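Local coordinates for protein CG14216 (PDB 3P9Y) that probably dephosphorylates the C-terminal domain of RNA polymerase II, acting as the Drosophila Ssu72 phosphatase, at residues Lys9-Val14 / Glu107-Ile112; Leu122-Met127 / Leu192-Phe197. The protein carries 2 engineered substitutions. All coordinates share one frame; numbering follows the deposited sequence.

The two contacts show how one mixed sheet of a low-molecular-weight tyrosine phosphatase-like fold is held differently at its middle and at its edge. Contact 1 is mostly buried and joins two neighbouring parallel strands, 11-16 and 111-114, through backbone hydrogen bonds, a carboxylate and an aromatic face. Contact 2 lies nearer the surface, where helix 117-128 packs on the outermost strand 192-197 mainly by apolar contact, with no hydrogen bond between the two segments. The helix follows strand 111-114 in the chain, and the contacts meet where Ile112 CG2 packs against Val123 CG1 at 4.1 Å; their centres are about 13 Å apart.

Contact 1: residues Lys9-Val14 / Glu107-Ile112; sequences KLAVAV and EQFDII
Val12 and Ala13 run parallel to Ile111 and Ile112 as neighbouring strands, and Ala13 N donates to Ile111 O at 3.0 Å. Just before this pairing, Asp110 leaves the extended conformation (psi -34°), and the kink brings two consecutive amides to one carbonyl: Ala11 O takes Asp110 N at 2.9 Å and, more weakly, Ile111 N at 3.3 Å. The carboxylate of Asp110 then extends the pairing. With CG set beside its own backbone N, OD2 meets Ala11 N at 2.9 Å in an almost straight bond (176°), received on the anti side. Phe109 turns one ring face to the Ala13 methyl: CB sits over the ring centre, 3.5 Å from the centroid and 5° off the normal, a CH-pi contact, while Ala11 O lies at the ring edge. A serine in place of Phe109 would probably leave the Ala13 methyl without its aromatic partner and open a gap beside the strand. On the face bearing Val12 and Ile111, Leu10 CD1 touches Ile111 CD1 at 3.9 Å, and Ile163 of helix 149-167 covers both Val12 and Ile111. In this fold the first strand leads into the phosphate-binding loop. A water also donates to OD2, and Arg136 makes a long, weak ion pair with OD1, surroundings likely to favour an ionised carboxylate.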
ATOM      1  N   LYS A   9       1.363 -13.280  13.315  1.00 23.35           N
ATOM      2  CA  LYS A   9       1.678 -13.712  11.959  1.00 23.95           C
ATOM      3  C   LYS A   9       0.624 -13.272  10.945  1.00 24.38           C
ATOM      4  O   LYS A   9       0.290 -14.011  10.022  1.00 23.37           O
ATOM      5  CB  LYS A   9       1.881 -15.229  11.913  1.00 25.04           C
ATOM      6  CG  LYS A   9       3.176 -15.691  12.587  1.00 26.33           C
ATOM      7  CD  LYS A   9       4.345 -14.740  12.276  1.00 29.96           C
ATOM      8  CE  LYS A   9       4.439 -14.407  10.778  1.00 32.91           C
ATOM      9  NZ  LYS A   9       4.640 -12.940  10.474  1.00 26.12           N
ATOM     10  N   LEU A  10       0.119 -12.053  11.117  1.00 23.38           N
ATOM     11  CA  LEU A  10      -0.807 -11.460  10.160  1.00 22.04           C
ATOM     12  C   LEU A  10      -0.216 -11.439   8.762  1.00 20.90           C
ATOM     13  O   LEU A  10       0.966 -11.148   8.584  1.00 21.11           O
ATOM     14  CB  LEU A  10      -1.138 -10.020  10.560  1.00 20.47           C
ATOM     15  CG  LEU A  10      -1.857  -9.825  11.893  1.00 22.36           C
ATOM     16  CD1 LEU A  10      -1.817  -8.367  12.291  1.00 20.66           C
ATOM     17  CD2 LEU A  10      -3.292 -10.320  11.814  1.00 22.20           C
ATOM     18  N   ALA A  11      -1.047 -11.747   7.771  1.00 19.06           N
ATOM     19  CA  ALA A  11      -0.708 -11.507   6.379  1.00 19.01           C
ATOM     20  C   ALA A  11      -1.332 -10.176   5.980  1.00 18.15           C
ATOM     21  O   ALA A  11      -2.558 -10.033   5.961  1.00 17.73           O
ATOM     22  CB  ALA A  11      -1.225 -12.632   5.496  1.00 20.27           C
ATOM     23  N   VAL A  12      -0.485  -9.200   5.672  1.00 16.86           N
ATOM     24  CA  VAL A  12      -0.929  -7.835   5.440  1.00 16.28           C
ATOM     25  C   VAL A  12      -0.684  -7.423   3.993  1.00 16.12           C
ATOM     26  O   VAL A  12       0.314  -7.806   3.390  1.00 16.20           O
ATOM     27  CB  VAL A  12      -0.168  -6.852   6.366  1.00 17.93           C
ATOM     28  CG1 VAL A  12      -0.588  -5.410   6.093  1.00 17.08           C
ATOM     29  CG2 VAL A  12      -0.390  -7.212   7.827  1.00 17.53           C
ATOM     30  N   ALA A  13      -1.601  -6.644   3.436  1.00 14.86           N
ATOM     31  CA  ALA A  13      -1.363  -5.984   2.161  1.00 16.26           C
ATOM     32  C   ALA A  13      -1.594  -4.491   2.337  1.00 15.12           C
ATOM     33  O   ALA A  13      -2.428  -4.086   3.135  1.00 14.05           O
ATOM     34  CB  ALA A  13      -2.274  -6.542   1.079  1.00 16.45           C
ATOM     35  N   VAL A  14      -0.830  -3.684   1.608  1.00 15.18           N
ATOM     36  CA  VAL A  14      -1.047  -2.248   1.545  1.00 14.13           C
ATOM     37  C   VAL A  14      -1.275  -1.889   0.085  1.00 15.55           C
ATOM     38  O   VAL A  14      -0.551  -2.354  -0.797  1.00 15.09           O
ATOM     39  CB  VAL A  14       0.154  -1.469   2.095  1.00 15.25           C
ATOM     40  CG1 VAL A  14      -0.155   0.021   2.124  1.00 14.75           C
ATOM     41  CG2 VAL A  14       0.504  -1.965   3.492  1.00 14.60           C
ATOM     42  N   GLU A 107      -3.314 -13.858  -3.958  1.00 29.88           N
ATOM     43  CA  GLU A 107      -2.927 -13.906  -2.553  1.00 29.57           C
ATOM     44  C   GLU A 107      -4.107 -13.506  -1.674  1.00 27.72           C
ATOM     45  O   GLU A 107      -4.960 -12.720  -2.086  1.00 26.10           O
ATOM     46  CB  GLU A 107      -1.748 -12.965  -2.287  1.00 28.98           C
ATOM     47  CG  GLU A 107      -0.525 -13.224  -3.154  1.00 31.71           C
ATOM     48  CD  GLU A 107       0.149 -14.548  -2.841  1.00 34.59           C
ATOM     49  OE1 GLU A 107      -0.082 -15.100  -1.744  1.00 34.80           O
ATOM     50  OE2 GLU A 107       0.920 -15.035  -3.694  1.00 38.05           O
ATOM     51  N   GLN A 108      -4.145 -14.043  -0.460  1.00 26.54           N
ATOM     52  CA  GLN A 108      -5.170 -13.679   0.510  1.00 26.32           C
ATOM     53  C   GLN A 108      -4.536 -13.048   1.746  1.00 24.78           C
ATOM     54  O   GLN A 108      -3.373 -13.299   2.055  1.00 24.49           O
ATOM     55  CB  GLN A 108      -5.980 -14.908   0.906  1.00 28.06           C
ATOM     56  CG  GLN A 108      -6.678 -15.567  -0.266  1.00 27.36           C
ATOM     57  CD  GLN A 108      -7.656 -16.627   0.175  1.00 29.63           C
ATOM     58  OE1 GLN A 108      -7.616 -17.084   1.316  1.00 31.03           O
ATOM     59  NE2 GLN A 108      -8.546 -17.025  -0.727  1.00 30.47           N
ATOM     60  N   PHE A 109      -5.308 -12.232   2.455  1.00 23.72           N
ATOM     61  CA  PHE A 109      -4.769 -11.460   3.568  1.00 21.20           C
ATOM     62  C   PHE A 109      -5.726 -11.409   4.747  1.00 20.45           C
ATOM     63  O   PHE A 109      -6.929 -11.597   4.595  1.00 21.95           O
ATOM     64  CB  PHE A 109      -4.456 -10.038   3.102  1.00 19.18           C
ATOM     65  CG  PHE A 109      -3.590  -9.983   1.878  1.00 19.85           C
ATOM     66  CD1 PHE A 109      -2.213 -10.069   1.986  1.00 19.72           C
ATOM     67  CD2 PHE A 109      -4.153  -9.859   0.618  1.00 21.07           C
ATOM     68  CE1 PHE A 109      -1.409 -10.029   0.855  1.00 21.80           C
ATOM     69  CE2 PHE A 109      -3.357  -9.814  -0.515  1.00 21.75           C
ATOM     70  CZ  PHE A 109      -1.983  -9.900  -0.394  1.00 21.13           C
ATOM     71  N   ASP A 110      -5.175 -11.165   5.929  1.00 19.80           N
ATOM     72  CA  ASP A 110      -5.971 -10.925   7.121  1.00 19.77           C
ATOM     73  C   ASP A 110      -6.340  -9.454   7.216  1.00 18.52           C
ATOM     74  O   ASP A 110      -7.407  -9.112   7.718  1.00 18.06           O
ATOM     75  CB  ASP A 110      -5.195 -11.326   8.376  1.00 19.48           C
ATOM     76  CG  ASP A 110      -4.786 -12.783   8.360  1.00 23.00           C
ATOM     77  OD1 ASP A 110      -5.680 -13.651   8.263  1.00 23.81           O
ATOM     78  OD2 ASP A 110      -3.571 -13.057   8.437  1.00 21.45           O
ATOM     79  N   ILE A 111      -5.444  -8.585   6.755  1.00 17.50           N
ATOM     80  CA  ILE A 111      -5.694  -7.146   6.775  1.00 16.50           C
ATOM     81  C   ILE A 111      -5.224  -6.502   5.475  1.00 15.79           C
ATOM     82  O   ILE A 111      -4.114  -6.753   5.012  1.00 14.68           O
ATOM     83  CB  ILE A 111      -4.974  -6.452   7.949  1.00 16.21           C
ATOM     84  CG1 ILE A 111      -5.411  -7.066   9.284  1.00 18.59           C
ATOM     85  CG2 ILE A 111      -5.263  -4.959   7.937  1.00 16.70           C
ATOM     86  CD1 ILE A 111      -4.729  -6.446  10.505  1.00 18.43           C
ATOM     87  N   ILE A 112      -6.079  -5.671   4.893  1.00 14.83           N
ATOM     88  CA  ILE A 112      -5.726  -4.910   3.707  1.00 14.72           C
ATOM     89  C   ILE A 112      -5.869  -3.428   4.024  1.00 14.20           C
ATOM     90  O   ILE A 112      -6.961  -2.957   4.312  1.00 13.87           O
ATOM     91  CB  ILE A 112      -6.644  -5.266   2.520  1.00 15.03           C
ATOM     92  CG1 ILE A 112      -6.578  -6.772   2.237  1.00 16.53           C
ATOM     93  CG2 ILE A 112      -6.255  -4.462   1.286  1.00 14.98           C
ATOM     94  CD1 ILE A 112      -7.519  -7.237   1.135  1.00 16.56           C
TER
HETATM   95  O   HOH W   1      -2.836 -15.380  10.499  1.00 32.87           O

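Contact 2: residues Leu122-Met127 / Leu192-Phe197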
ATOM      1  N   LEU A 122     -12.396   0.525  -4.587  1.00 20.65           N
ATOM      2  CA  LEU A 122     -12.034  -0.419  -5.637  1.00 21.75           C
ATOM      3  C   LEU A 122     -11.689  -1.774  -5.026  1.00 21.86           C
ATOM      4  O   LEU A 122     -12.061  -2.821  -5.557  1.00 21.76           O
ATOM      5  CB  LEU A 122     -10.860   0.118  -6.460  1.00 21.62           C
ATOM      6  CG  LEU A 122     -11.212   1.298  -7.372  1.00 22.52           C
ATOM      7  CD1 LEU A 122      -9.964   1.951  -7.939  1.00 22.93           C
ATOM      8  CD2 LEU A 122     -12.139   0.845  -8.501  1.00 24.53           C
ATOM      9  N   VAL A 123     -10.984  -1.746  -3.900  1.00 20.07           N
ATOM     10  CA  VAL A 123     -10.617  -2.962  -3.199  1.00 19.03           C
ATOM     11  C   VAL A 123     -11.871  -3.684  -2.715  1.00 21.54           C
ATOM     12  O   VAL A 123     -12.009  -4.888  -2.902  1.00 21.25           O
ATOM     13  CB  VAL A 123      -9.693  -2.658  -1.996  1.00 19.56           C
ATOM     14  CG1 VAL A 123      -9.621  -3.847  -1.057  1.00 17.27           C
ATOM     15  CG2 VAL A 123      -8.294  -2.255  -2.479  1.00 17.66           C
ATOM     16  N   VAL A 124     -12.786  -2.941  -2.099  1.00 20.45           N
ATOM     17  CA  VAL A 124     -13.992  -3.535  -1.537  1.00 22.80           C
ATOM     18  C   VAL A 124     -14.893  -4.062  -2.653  1.00 25.07           C
ATOM     19  O   VAL A 124     -15.434  -5.162  -2.560  1.00 25.76           O
ATOM     20  CB  VAL A 124     -14.757  -2.527  -0.656  1.00 22.88           C
ATOM     21  CG1 VAL A 124     -16.128  -3.065  -0.273  1.00 25.01           C
ATOM     22  CG2 VAL A 124     -13.946  -2.196   0.598  1.00 19.00           C
ATOM     23  N   MET A 125     -15.030  -3.281  -3.721  1.00 24.06           N
ATOM     24  CA  MET A 125     -15.838  -3.684  -4.861  1.00 27.29           C
ATOM     25  C   MET A 125     -15.287  -4.980  -5.436  1.00 27.65           C
ATOM     26  O   MET A 125     -16.038  -5.907  -5.726  1.00 30.21           O
ATOM     27  CB  MET A 125     -15.850  -2.589  -5.931  1.00 27.22           C
ATOM     28  CG  MET A 125     -16.794  -2.873  -7.087  1.00 31.44           C
ATOM     29  SD  MET A 125     -17.013  -1.464  -8.194  1.00 38.67           S
ATOM     30  CE  MET A 125     -15.420  -1.402  -9.012  1.00 31.88           C
ATOM     31  N   HIS A 126     -13.969  -5.052  -5.578  1.00 26.07           N
ATOM     32  CA  HIS A 126     -13.333  -6.231  -6.154  1.00 26.80           C
ATOM     33  C   HIS A 126     -13.559  -7.461  -5.283  1.00 28.91           C
ATOM     34  O   HIS A 126     -13.845  -8.546  -5.789  1.00 28.95           O
ATOM     35  CB  HIS A 126     -11.836  -6.006  -6.353  1.00 25.09           C
ATOM     36  CG  HIS A 126     -11.121  -7.216  -6.863  1.00 26.32           C
ATOM     37  ND1 HIS A 126     -11.111  -7.565  -8.194  1.00 26.64           N
ATOM     38  CD2 HIS A 126     -10.423  -8.177  -6.215  1.00 27.31           C
ATOM     39  CE1 HIS A 126     -10.425  -8.684  -8.348  1.00 27.93           C
ATOM     40  NE2 HIS A 126      -9.997  -9.077  -7.163  1.00 28.43           N
ATOM     41  N   MET A 127     -13.433  -7.282  -3.972  1.00 26.94           N
ATOM     42  CA  MET A 127     -13.609  -8.375  -3.026  1.00 30.05           C
ATOM     43  C   MET A 127     -15.046  -8.885  -3.047  1.00 31.14           C
ATOM     44  O   MET A 127     -15.290 -10.086  -2.945  1.00 32.93           O
ATOM     45  CB  MET A 127     -13.257  -7.906  -1.614  1.00 27.80           C
ATOM     46  CG  MET A 127     -11.764  -7.769  -1.336  1.00 28.20           C
ATOM     47  SD  MET A 127     -10.921  -9.359  -1.302  1.00 37.09           S
ATOM     48  CE  MET A 127     -11.867 -10.244  -0.064  1.00 29.83           C
ATOM     49  N   LEU A 192     -11.694   3.940   7.679  1.00 13.60           N
ATOM     50  CA  LEU A 192     -12.831   3.256   7.075  1.00 15.60           C
ATOM     51  C   LEU A 192     -12.596   1.761   7.245  1.00 16.37           C
ATOM     52  O   LEU A 192     -11.480   1.281   7.045  1.00 15.11           O
ATOM     53  CB  LEU A 192     -12.966   3.605   5.587  1.00 14.93           C
ATOM     54  CG  LEU A 192     -12.890   5.091   5.227  1.00 16.10           C
ATOM     55  CD1 LEU A 192     -13.012   5.275   3.722  1.00 16.15           C
ATOM     56  CD2 LEU A 192     -13.969   5.895   5.953  1.00 15.97           C
ATOM     57  N   HIS A 193     -13.637   1.025   7.611  1.00 15.98           N
ATOM     58  CA  HIS A 193     -13.489  -0.396   7.884  1.00 15.82           C
ATOM     59  C   HIS A 193     -14.609  -1.225   7.268  1.00 17.67           C
ATOM     60  O   HIS A 193     -15.787  -0.893   7.402  1.00 16.65           O
ATOM     61  CB  HIS A 193     -13.451  -0.646   9.387  1.00 15.71           C
ATOM     62  CG  HIS A 193     -13.368  -2.096   9.751  1.00 16.87           C
ATOM     63  ND1 HIS A 193     -14.038  -2.637  10.828  1.00 17.25           N
ATOM     64  CD2 HIS A 193     -12.691  -3.117   9.178  1.00 16.31           C
ATOM     65  CE1 HIS A 193     -13.773  -3.927  10.904  1.00 17.12           C
ATOM     66  NE2 HIS A 193     -12.960  -4.245   9.913  1.00 16.34           N
ATOM     67  N   SER A 194     -14.223  -2.296   6.581  1.00 16.83           N
ATOM     68  CA  SER A 194     -15.172  -3.281   6.086  1.00 19.03           C
ATOM     69  C   SER A 194     -14.633  -4.668   6.386  1.00 20.12           C
ATOM     70  O   SER A 194     -13.421  -4.889   6.347  1.00 17.87           O
ATOM     71  CB  SER A 194     -15.377  -3.133   4.578  1.00 18.90           C
ATOM     72  OG  SER A 194     -15.987  -1.896   4.267  1.00 17.92           O
ATOM     73  N   VAL A 195     -15.532  -5.595   6.695  1.00 19.61           N
ATOM     74  CA  VAL A 195     -15.165  -6.998   6.812  1.00 20.79           C
ATOM     75  C   VAL A 195     -15.680  -7.745   5.592  1.00 22.14           C
ATOM     76  O   VAL A 195     -16.884  -7.790   5.346  1.00 22.08           O
ATOM     77  CB  VAL A 195     -15.762  -7.646   8.069  1.00 21.03           C
ATOM     78  CG1 VAL A 195     -15.221  -9.054   8.235  1.00 22.75           C
ATOM     79  CG2 VAL A 195     -15.459  -6.805   9.301  1.00 20.78           C
ATOM     80  N   LEU A 196     -14.764  -8.325   4.827  1.00 22.26           N
ATOM     81  CA  LEU A 196     -15.131  -9.128   3.671  1.00 23.30           C
ATOM     82  C   LEU A 196     -14.679 -10.562   3.897  1.00 25.56           C
ATOM     83  O   LEU A 196     -14.086 -10.873   4.927  1.00 25.86           O
ATOM     84  CB  LEU A 196     -14.504  -8.544   2.411  1.00 23.77           C
ATOM     85  CG  LEU A 196     -14.971  -7.112   2.151  1.00 25.54           C
ATOM     86  CD1 LEU A 196     -14.012  -6.373   1.238  1.00 25.52           C
ATOM     87  CD2 LEU A 196     -16.379  -7.114   1.573  1.00 26.73           C
ATOM     88  N   PHE A 197     -14.969 -11.438   2.945  1.00 25.84           N
ATOM     89  CA  PHE A 197     -14.675 -12.854   3.115  1.00 29.12           C
ATOM     90  C   PHE A 197     -14.135 -13.463   1.832  1.00 29.60           C
ATOM     91  O   PHE A 197     -14.615 -13.163   0.742  1.00 30.60           O
ATOM     92  CB  PHE A 197     -15.934 -13.608   3.555  1.00 30.24           C
ATOM     93  CG  PHE A 197     -16.474 -13.163   4.888  1.00 29.58           C
ATOM     94  CD1 PHE A 197     -16.077 -13.791   6.055  1.00 30.92           C
ATOM     95  CD2 PHE A 197     -17.376 -12.117   4.970  1.00 27.57           C
ATOM     96  CE1 PHE A 197     -16.570 -13.384   7.281  1.00 29.90           C
ATOM     97  CE2 PHE A 197     -17.872 -11.706   6.191  1.00 27.64           C
ATOM     98  CZ  PHE A 197     -17.467 -12.339   7.349  1.00 28.64           C
TER
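Leu196 reaches from the strand into the helix with one methyl, CD1, which lodges between Val124 and Met127, residues one turn apart on the helix. Its CG stands beside the backbone N, an orientation that carries CD1 up to the helical backbone itself: the methyl lies 4.0 Å from Val124 CA and also touches Val124 CG1. On the other flank it presses on Met127, 3.7 Å from CG and only 3.3 Å from CB. That last spacing is shorter than ordinary carbon contact, so the packing appears tight here, although a small error in the placing of the methyl could contribute.

Met127 bends across the leucine. Its chain turns at both chi2 (-69°) and chi3 (-55°), so the terminal CE returns toward the strand, approaching Leu196 CB at 4.0 Å and Phe197 O at 4.1 Å. The thioether chain thus passes obliquely across the leucine instead of lying alongside it. Val138 of the adjoining strand and Tyr198 also touch Met127.

Farther back along the strand, Val124 CG2 meets Ser194 OG at 4.2 Å, a van der Waals approach; the hydroxyl is hydrogen-bonded to Tyr120 OH, an earlier residue of the same helix. A bound imidazole, probably from the crystallisation liquor, lies beside the Val124 side chain.

The segment axes are 9.4 Å apart at their closest and inclined by 30°, so the helix runs roughly along the edge strand and covers one face of the sheet there. Helix 117-128 is that of a beta-alpha-beta crossover joining parallel strands 111-114 and 137-142, and here it also packs on the antiparallel edge strand. Across the two segments the hold depends on the fit of aliphatic carbons, the methionine methyl among them, with no directional bond to fix it; polar anchoring comes from Ser194 and Tyr120 alongside.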